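Local atomic coordinates of MSM0273 (Mycobacterium smegmatis, PDB entry 5L37), a protein that forms pentamers of the EutN/CcmL family in the shell of a mycobacterial microcompartment, probably capping the vertices of its polyhedral surface. Residues C[4-10]-C[24-30]; C[36-42]-C[69-75]. All coordinates share one frame; numbering follows the deposited sequence.

Overall arrangement
Contacts 1 and 2 are two seams of the same small OB-type beta barrel, with centres about 9 Å apart. Contact 1 pairs the antiparallel strands 2-9 and 23-29 in the wall of the barrel; contact 2 brings strand 35-40 against strand 71-76, the two outermost strands of the sheet, and so closes the barrel. Strands 23-29 and 35-40 are neighbours and join the seams directly: Leu25 N lies 2.8 Å from Ala38 O, a probable hydrogen bond, while Leu25 CD1 packs 3.6 Å from Asp40 CB. Both contacts also reach a second subunit of the pentamer, and contact 2 touches a third.

Contact 1 (C[4-10]-C[24-30]); sequences ATVTGNV and FLEVEVE
A classic beta bulge, with Thr7 and Gly8 both set against Glu26, shifts the register of strands 2-9 and 23-29 by one residue. Glu26 O takes two amides here: Thr7 N at 2.8 Å, almost straight at 174°, and Gly8 N through a weak bond at 3.4 Å. Glu26 N answers by donating to Gly8 O at 2.9 Å, from above the carbonyl plane. The side chains add a further tie. With chi1 at 53°, Thr7 OG1 sits between its own backbone N and carbonyl carbon and points at the carboxylate, donating to the anti lone pair of Glu26 OE1 at 3.0 Å. Arg35 on the neighbouring strand 35-40 makes salt bridges to that oxygen and to Glu28 OE1, so Glu26 OE1 is held by a hydroxyl from one flanking strand and a guanidinium from the other. Before the bulge the pairing is regular antiparallel sheet, as expected in the wall of an OB-type barrel: Thr5 and Glu28 form a hydrogen-bonded pair, Thr5 N lying 2.8 Å from Glu28 O. On the other face, Ala4, Val6, Leu25 and Val27 interlock. Leu25 forks round its neighbours, CD1 meeting Val6 CG1 at 4.0 Å and CD2 reaching Asn9 ND2 at 3.5 Å. Beyond the bulge, Val10 N donates to Phe24 O at 2.9 Å, and a water links the far end, donating a hydrogen bond to Asn9 OD1 and accepting one from Phe24 N. The Phe24 ring leads away from Val10 to pack on Ile19 and Ile69 of its own chain and on Met1 of a second subunit.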
ATOM      1  N   ALA C   4      11.709   2.906  13.434  1.00 15.45           N
ATOM      2  CA  ALA C   4      12.635   3.770  12.716  1.00 16.00           C
ATOM      3  C   ALA C   4      13.324   4.688  13.682  1.00 16.94           C
ATOM      4  O   ALA C   4      12.911   4.793  14.855  1.00 19.04           O
ATOM      5  CB  ALA C   4      11.885   4.577  11.682  1.00 18.43           C
ATOM      6  N   THR C   5      14.376   5.337  13.199  1.00 17.39           N
ATOM      7  CA  THR C   5      15.114   6.314  13.982  1.00 18.17           C
ATOM      8  C   THR C   5      15.010   7.642  13.274  1.00 18.93           C
ATOM      9  O   THR C   5      15.257   7.708  12.064  1.00 19.97           O
ATOM     10  CB  THR C   5      16.607   5.907  14.142  1.00 22.73           C
ATOM     11  OG1 THR C   5      16.658   4.615  14.770  1.00 24.27           O
ATOM     12  CG2 THR C   5      17.363   6.917  14.994  1.00 21.93           C
ATOM     13  N   VAL C   6      14.656   8.687  14.022  1.00 18.64           N
ATOM     14  CA  VAL C   6      14.635  10.050  13.474  1.00 20.70           C
ATOM     15  C   VAL C   6      16.060  10.540  13.196  1.00 23.22           C
ATOM     16  O   VAL C   6      16.945  10.483  14.066  1.00 24.64           O
ATOM     17  CB  VAL C   6      13.963  11.041  14.419  1.00 18.34           C
ATOM     18  CG1 VAL C   6      13.930  12.443  13.775  1.00 20.07           C
ATOM     19  CG2 VAL C   6      12.509  10.582  14.772  1.00 17.12           C
ATOM     20  N   THR C   7      16.296  11.003  11.972  1.00 20.83           N
ATOM     21  CA  THR C   7      17.654  11.415  11.613  1.00 23.70           C
ATOM     22  C   THR C   7      17.731  12.903  11.343  1.00 28.99           C
ATOM     23  O   THR C   7      18.821  13.507  11.382  1.00 28.80           O
ATOM     24  CB  THR C   7      18.158  10.657  10.380  1.00 27.64           C
ATOM     25  OG1 THR C   7      17.207  10.804   9.318  1.00 33.88           O
ATOM     26  CG2 THR C   7      18.302   9.155  10.680  1.00 27.50           C
ATOM     27  N   GLY C   8      16.595  13.540  11.113  1.00 26.18           N
ATOM     28  CA  GLY C   8      16.636  14.978  10.869  1.00 29.12           C
ATOM     29  C   GLY C   8      15.299  15.603  10.550  1.00 28.24           C
ATOM     30  O   GLY C   8      14.279  14.927  10.504  1.00 24.83           O
ATOM     31  N   ASN C   9      15.311  16.893  10.247  1.00 29.14           N
ATOM     32  CA  ASN C   9      14.069  17.587   9.957  1.00 31.57           C
ATOM     33  C   ASN C   9      14.115  17.929   8.483  1.00 30.26           C
ATOM     34  O   ASN C   9      15.193  18.063   7.885  1.00 33.89           O
ATOM     35  CB  ASN C   9      13.912  18.848  10.821  1.00 43.58           C
ATOM     36  CG  ASN C   9      12.459  19.087  11.271  1.00 52.78           C
ATOM     37  OD1 ASN C   9      11.520  19.148  10.465  1.00 42.37           O
ATOM     38  ND2 ASN C   9      12.275  19.189  12.587  1.00 62.43           N
ATOM     39  N   VAL C  10      12.956  18.011   7.869  1.00 25.89           N
ATOM     40  CA  VAL C  10      12.886  18.321   6.476  1.00 27.40           C
ATOM     41  C   VAL C  10      12.275  19.678   6.423  1.00 28.40           C
ATOM     42  O   VAL C  10      11.153  19.862   6.880  1.00 34.16           O
ATOM     43  CB  VAL C  10      12.016  17.309   5.731  1.00 28.82           C
ATOM     44  CG1 VAL C  10      11.802  17.742   4.302  1.00 28.90           C
ATOM     45  CG2 VAL C  10      12.665  15.981   5.831  1.00 29.61           C
ATOM     46  N   PHE C  24       7.732  17.511   9.340  1.00 17.02           N
ATOM     47  CA  PHE C  24       8.204  16.464   8.425  1.00 16.15           C
ATOM     48  C   PHE C  24       9.574  15.985   8.933  1.00 18.71           C
ATOM     49  O   PHE C  24      10.523  16.751   8.935  1.00 22.14           O
ATOM     50  CB  PHE C  24       8.365  16.984   6.992  1.00 17.63           C
ATOM     51  CG  PHE C  24       7.082  17.378   6.324  1.00 17.94           C
ATOM     52  CD1 PHE C  24       6.093  16.434   6.074  1.00 22.26           C
ATOM     53  CD2 PHE C  24       6.917  18.658   5.846  1.00 26.47           C
ATOM     54  CE1 PHE C  24       4.892  16.799   5.404  1.00 23.70           C
ATOM     55  CE2 PHE C  24       5.731  19.021   5.175  1.00 31.37           C
ATOM     56  CZ  PHE C  24       4.735  18.101   4.975  1.00 26.39           C
ATOM     57  N   LEU C  25       9.693  14.723   9.310  1.00 16.21           N
ATOM     58  CA  LEU C  25      10.977  14.242   9.826  1.00 16.81           C
ATOM     59  C   LEU C  25      11.542  13.189   8.904  1.00 20.36           C
ATOM     60  O   LEU C  25      10.815  12.299   8.416  1.00 18.39           O
ATOM     61  CB  LEU C  25      10.811  13.654  11.250  1.00 16.58           C
ATOM     62  CG  LEU C  25      10.254  14.634  12.333  1.00 17.63           C
ATOM     63  CD1 LEU C  25      10.207  13.914  13.704  1.00 16.67           C
ATOM     64  CD2 LEU C  25      11.058  15.924  12.422  1.00 19.75           C
ATOM     65  N   GLU C  26      12.836  13.278   8.657  1.00 17.89           N
ATOM     66  CA  GLU C  26      13.501  12.183   7.973  1.00 20.21           C
ATOM     67  C   GLU C  26      13.748  11.070   9.008  1.00 21.80           C
ATOM     68  O   GLU C  26      14.153  11.358  10.131  1.00 19.06           O
ATOM     69  CB  GLU C  26      14.817  12.631   7.343  1.00 23.80           C
ATOM     70  CG  GLU C  26      15.451  11.507   6.519  1.00 30.09           C
ATOM     71  CD  GLU C  26      16.758  11.903   5.890  1.00 54.09           C
ATOM     72  OE1 GLU C  26      17.769  11.982   6.625  1.00 66.57           O
ATOM     73  OE2 GLU C  26      16.767  12.136   4.661  1.00 55.19           O
ATOM     74  N   VAL C  27      13.458   9.826   8.631  1.00 18.70           N
ATOM     75  CA  VAL C  27      13.657   8.678   9.519  1.00 21.19           C
ATOM     76  C   VAL C  27      14.389   7.599   8.735  1.00 24.14           C
ATOM     77  O   VAL C  27      14.327   7.568   7.510  1.00 22.94           O
ATOM     78  CB  VAL C  27      12.327   8.111  10.074  1.00 17.87           C
ATOM     79  CG1 VAL C  27      11.547   9.219  10.815  1.00 17.86           C
ATOM     80  CG2 VAL C  27      11.458   7.432   8.944  1.00 17.82           C
ATOM     81  N   GLU C  28      15.066   6.723   9.455  1.00 20.69           N
ATOM     82  CA  GLU C  28      15.749   5.593   8.868  1.00 20.87           C
ATOM     83  C   GLU C  28      15.155   4.330   9.474  1.00 23.31           C
ATOM     84  O   GLU C  28      15.102   4.177  10.704  1.00 20.42           O
ATOM     85  CB  GLU C  28      17.242   5.679   9.140  1.00 27.42           C
ATOM     86  CG  GLU C  28      18.001   4.494   8.651  1.00 31.30           C
ATOM     87  CD  GLU C  28      19.491   4.699   8.723  1.00 44.75           C
ATOM     88  OE1 GLU C  28      19.957   5.769   9.183  1.00 45.17           O
ATOM     89  OE2 GLU C  28      20.201   3.755   8.339  1.00 54.73           O
ATOM     90  N   VAL C  29      14.682   3.447   8.616  1.00 20.41           N
ATOM     91  CA  VAL C  29      14.011   2.244   9.079  1.00 23.09           C
ATOM     92  C   VAL C  29      15.034   1.281   9.659  1.00 27.22           C
ATOM     93  O   VAL C  29      16.088   1.043   9.066  1.00 24.84           O
ATOM     94  CB  VAL C  29      13.212   1.569   7.923  1.00 22.87           C
ATOM     95  CG1 VAL C  29      12.532   0.303   8.421  1.00 25.95           C
ATOM     96  CG2 VAL C  29      12.165   2.511   7.399  1.00 21.76           C
ATOM     97  N   GLU C  30      14.724   0.734  10.835  1.00 25.84           N
ATOM     98  CA  GLU C  30      15.649  -0.133  11.554  1.00 29.29           C
ATOM     99  C   GLU C  30      15.867  -1.394  10.710  1.00 32.44           C
ATOM    100  O   GLU C  30      14.935  -1.921  10.117  1.00 36.22           O
ATOM    101  CB  GLU C  30      15.042  -0.538  12.912  1.00 37.07           C
ATOM    102  CG  GLU C  30      14.860   0.537  13.984  1.00 49.21           C
ATOM    103  CD  GLU C  30      16.117   1.150  14.539  1.00 63.57           C
ATOM    104  OE1 GLU C  30      17.238   0.776  14.118  1.00 69.46           O
ATOM    105  OE2 GLU C  30      15.960   2.016  15.428  1.00 63.41           O
TER
HETATM  106  O   HOH W   1      13.446   2.331  16.340  1.00 45.59           O
HETATM  107  O   HOH W   2       9.073  20.123   9.322  1.00 26.21           O

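Contact 2 (C[36-42]-C[69-75]); sequences MIAFDVL and IDALIIG
Phe39 and Leu72 form the single backbone bridge that closes the barrel, where the edge strands 35-40 and 71-76 run in roughly the same direction at 56° to each other. Phe39 supplies both hydrogen bonds: its N donates to Ala71 O at 2.9 Å, from above that carbonyl's plane, and its O accepts from Ile73 N, also at 2.9 Å, in a bond close to straight at donor and acceptor alike. Such a short, steeply crossed parallel pairing between the third and fifth strands is characteristic of OB-type barrels. Packing is tight around these bonds. Ile69 meets Phe39 at about a right angle, its CG2 3.7 Å from Phe39 CB. The ring is swung out with CG anti to the backbone N (chi1 -160°), which carries it away from the bridge, and Leu72 CD1 comes to the ring edge 4.3 Å from Phe39 CD2. Ala38 CB rests 4.1 Å from Ala71 CB and touches Ile73 CG1 as well, consistent with the close approach of the strands here.

Past Asp40 the two segments part, and the CA atoms of Leu42 and Gly75 are 7.6 Å apart. A water fills in at this looser end, donating to Asp40 OD1 and Ile73 O and accepting from Val41 N; Asp40 OD1 also bonds Ser44. The partly exposed Leu42 still reaches across, its CD1 3.8 Å from Gly75 CA. Strand 23-29 flanks Met36 to Asp40, strand 49-54 pairs with Leu72, and Ile16 of a third subunit packs on Leu42, Leu72 and Ile74.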
ATOM      1  N   MET C  36      12.829   7.421   4.741  1.00 22.20           N
ATOM      2  CA  MET C  36      11.587   8.042   4.284  1.00 19.49           C
ATOM      3  C   MET C  36      11.304   9.270   5.128  1.00 19.12           C
ATOM      4  O   MET C  36      12.024   9.573   6.094  1.00 18.86           O
ATOM      5  CB  MET C  36      10.387   7.069   4.356  1.00 22.75           C
ATOM      6  CG  MET C  36       9.839   6.908   5.746  1.00 27.39           C
ATOM      7  SD  MET C  36       8.454   5.703   5.870  1.00 28.39           S
ATOM      8  CE  MET C  36       9.374   4.218   5.640  1.00 30.18           C
ATOM      9  N   ILE C  37      10.290  10.024   4.724  1.00 17.89           N
ATOM     10  CA  ILE C  37       9.835  11.185   5.468  1.00 17.75           C
ATOM     11  C   ILE C  37       8.509  10.854   6.117  1.00 17.23           C
ATOM     12  O   ILE C  37       7.540  10.447   5.437  1.00 16.95           O
ATOM     13  CB  ILE C  37       9.691  12.470   4.549  1.00 17.07           C
ATOM     14  CG1 ILE C  37      11.000  12.743   3.761  1.00 22.28           C
ATOM     15  CG2 ILE C  37       9.200  13.686   5.391  1.00 17.98           C
ATOM     16  CD1 ILE C  37      12.251  12.781   4.581  1.00 25.84           C
ATOM     17  N   ALA C  38       8.464  11.034   7.440  1.00 14.56           N
ATOM     18  CA  ALA C  38       7.256  10.764   8.190  1.00 13.79           C
ATOM     19  C   ALA C  38       6.754  12.012   8.848  1.00 17.22           C
ATOM     20  O   ALA C  38       7.560  12.857   9.276  1.00 17.64           O
ATOM     21  CB  ALA C  38       7.506   9.666   9.274  1.00 16.70           C
ATOM     22  N   PHE C  39       5.438  12.137   8.959  1.00 13.84           N
ATOM     23  CA  PHE C  39       4.838  13.274   9.650  1.00 15.32           C
ATOM     24  C   PHE C  39       4.853  13.039  11.148  1.00 15.06           C
ATOM     25  O   PHE C  39       4.666  11.919  11.594  1.00 14.76           O
ATOM     26  CB  PHE C  39       3.391  13.503   9.167  1.00 13.51           C
ATOM     27  CG  PHE C  39       2.893  14.871   9.443  1.00 14.81           C
ATOM     28  CD1 PHE C  39       3.360  15.922   8.681  1.00 17.24           C
ATOM     29  CD2 PHE C  39       1.957  15.129  10.459  1.00 16.97           C
ATOM     30  CE1 PHE C  39       2.929  17.226   8.907  1.00 20.03           C
ATOM     31  CE2 PHE C  39       1.507  16.435  10.711  1.00 19.95           C
ATOM     32  CZ  PHE C  39       2.003  17.487   9.929  1.00 21.23           C
ATOM     33  N   ASP C  40       5.085  14.092  11.908  1.00 14.89           N
ATOM     34  CA  ASP C  40       5.171  13.966  13.366  1.00 14.65           C
ATOM     35  C   ASP C  40       4.353  15.022  14.060  1.00 15.25           C
ATOM     36  O   ASP C  40       4.487  16.220  13.759  1.00 18.00           O
ATOM     37  CB  ASP C  40       6.615  14.097  13.804  1.00 15.19           C
ATOM     38  CG  ASP C  40       6.781  13.891  15.301  1.00 17.20           C
ATOM     39  OD1 ASP C  40       6.482  12.803  15.792  1.00 20.64           O
ATOM     40  OD2 ASP C  40       7.351  14.776  15.924  1.00 19.63           O
ATOM     41  N   VAL C  41       3.535  14.588  15.021  1.00 15.73           N
ATOM     42  CA  VAL C  41       2.748  15.505  15.833  1.00 16.37           C
ATOM     43  C   VAL C  41       3.166  15.444  17.308  1.00 16.77           C
ATOM     44  O   VAL C  41       2.673  16.213  18.125  1.00 19.71           O
ATOM     45  CB  VAL C  41       1.243  15.222  15.735  1.00 16.92           C
ATOM     46  CG1 VAL C  41       0.757  15.401  14.243  1.00 19.18           C
ATOM     47  CG2 VAL C  41       0.902  13.811  16.214  1.00 18.68           C
ATOM     48  N   LEU C  42       4.052  14.505  17.637  1.00 17.03           N
ATOM     49  CA  LEU C  42       4.495  14.265  19.025  1.00 18.65           C
ATOM     50  C   LEU C  42       5.709  15.054  19.515  1.00 18.41           C
ATOM     51  O   LEU C  42       6.150  14.860  20.656  1.00 20.83           O
ATOM     52  CB  LEU C  42       4.767  12.774  19.216  1.00 20.07           C
ATOM     53  CG  LEU C  42       3.500  11.908  19.164  1.00 20.71           C
ATOM     54  CD1 LEU C  42       3.885  10.389  19.153  1.00 22.59           C
ATOM     55  CD2 LEU C  42       2.544  12.235  20.330  1.00 22.25           C
ATOM     56  N   ILE C  69      -0.951  12.840   3.617  1.00 16.27           N
ATOM     57  CA  ILE C  69       0.126  12.304   4.445  1.00 15.17           C
ATOM     58  C   ILE C  69       0.026  10.787   4.413  1.00 16.05           C
ATOM     59  O   ILE C  69      -1.064  10.239   4.722  1.00 16.14           O
ATOM     60  CB  ILE C  69      -0.044  12.824   5.909  1.00 18.27           C
ATOM     61  CG1 ILE C  69       0.131  14.344   5.927  1.00 20.57           C
ATOM     62  CG2 ILE C  69       0.906  12.119   6.876  1.00 19.13           C
ATOM     63  CD1 ILE C  69       1.504  14.765   5.518  1.00 20.00           C
ATOM     64  N   ASP C  70       1.131  10.107   4.073  1.00 14.78           N
ATOM     65  CA  ASP C  70       1.125   8.632   3.959  1.00 13.75           C
ATOM     66  C   ASP C  70       2.120   7.953   4.952  1.00 13.07           C
ATOM     67  O   ASP C  70       2.440   6.770   4.809  1.00 13.11           O
ATOM     68  CB  ASP C  70       1.448   8.232   2.496  1.00 13.76           C
ATOM     69  CG  ASP C  70       2.895   8.598   2.074  1.00 16.44           C
ATOM     70  OD1 ASP C  70       3.639   9.074   2.941  1.00 17.15           O
ATOM     71  OD2 ASP C  70       3.272   8.357   0.902  1.00 18.30           O
ATOM     72  N   ALA C  71       2.595   8.696   5.956  1.00 12.81           N
ATOM     73  CA  ALA C  71       3.471   8.118   6.995  1.00 12.68           C
ATOM     74  C   ALA C  71       3.390   8.982   8.231  1.00 12.61           C
ATOM     75  O   ALA C  71       3.486  10.208   8.115  1.00 14.39           O
ATOM     76  CB  ALA C  71       4.926   8.045   6.489  1.00 13.81           C
ATOM     77  N   LEU C  72       3.133   8.361   9.374  1.00 12.49           N
ATOM     78  CA  LEU C  72       2.869   9.085  10.630  1.00 12.80           C
ATOM     79  C   LEU C  72       3.587   8.378  11.743  1.00 14.24           C
ATOM     80  O   LEU C  72       3.461   7.177  11.903  1.00 14.87           O
ATOM     81  CB  LEU C  72       1.359   9.128  10.936  1.00 13.26           C
ATOM     82  CG  LEU C  72       0.935   9.796  12.247  1.00 13.45           C
ATOM     83  CD1 LEU C  72       1.266  11.327  12.239  1.00 13.47           C
ATOM     84  CD2 LEU C  72      -0.561   9.572  12.406  1.00 15.05           C
ATOM     85  N   ILE C  73       4.327   9.150  12.541  1.00 13.45           N
ATOM     86  CA  ILE C  73       4.885   8.597  13.771  1.00 14.03           C
ATOM     87  C   ILE C  73       3.791   8.443  14.813  1.00 13.32           C
ATOM     88  O   ILE C  73       3.096   9.411  15.151  1.00 13.78           O
ATOM     89  CB  ILE C  73       6.028   9.510  14.256  1.00 13.66           C
ATOM     90  CG1 ILE C  73       7.257   9.287  13.355  1.00 13.75           C
ATOM     91  CG2 ILE C  73       6.342   9.224  15.754  1.00 14.11           C
ATOM     92  CD1 ILE C  73       8.334  10.472  13.465  1.00 17.74           C
ATOM     93  N   ILE C  74       3.593   7.220  15.308  1.00 14.81           N
ATOM     94  CA  ILE C  74       2.486   7.018  16.240  1.00 13.65           C
ATOM     95  C   ILE C  74       2.962   6.867  17.682  1.00 15.57           C
ATOM     96  O   ILE C  74       2.128   6.803  18.582  1.00 17.65           O
ATOM     97  CB  ILE C  74       1.553   5.800  15.836  1.00 15.99           C
ATOM     98  CG1 ILE C  74       2.312   4.504  15.881  1.00 15.46           C
ATOM     99  CG2 ILE C  74       0.946   6.021  14.448  1.00 19.38           C
ATOM    100  CD1 ILE C  74       1.359   3.285  15.687  1.00 13.74           C
ATOM    101  N   GLY C  75       4.275   6.781  17.914  1.00 14.97           N
ATOM    102  CA  GLY C  75       4.748   6.714  19.306  1.00 15.70           C
ATOM    103  C   GLY C  75       6.256   6.508  19.355  1.00 16.33           C
ATOM    104  O   GLY C  75       6.897   6.250  18.317  1.00 16.88           O
TER
HETATM  105  O   HOH W   3       3.875  11.937  15.746  1.00 17.04           O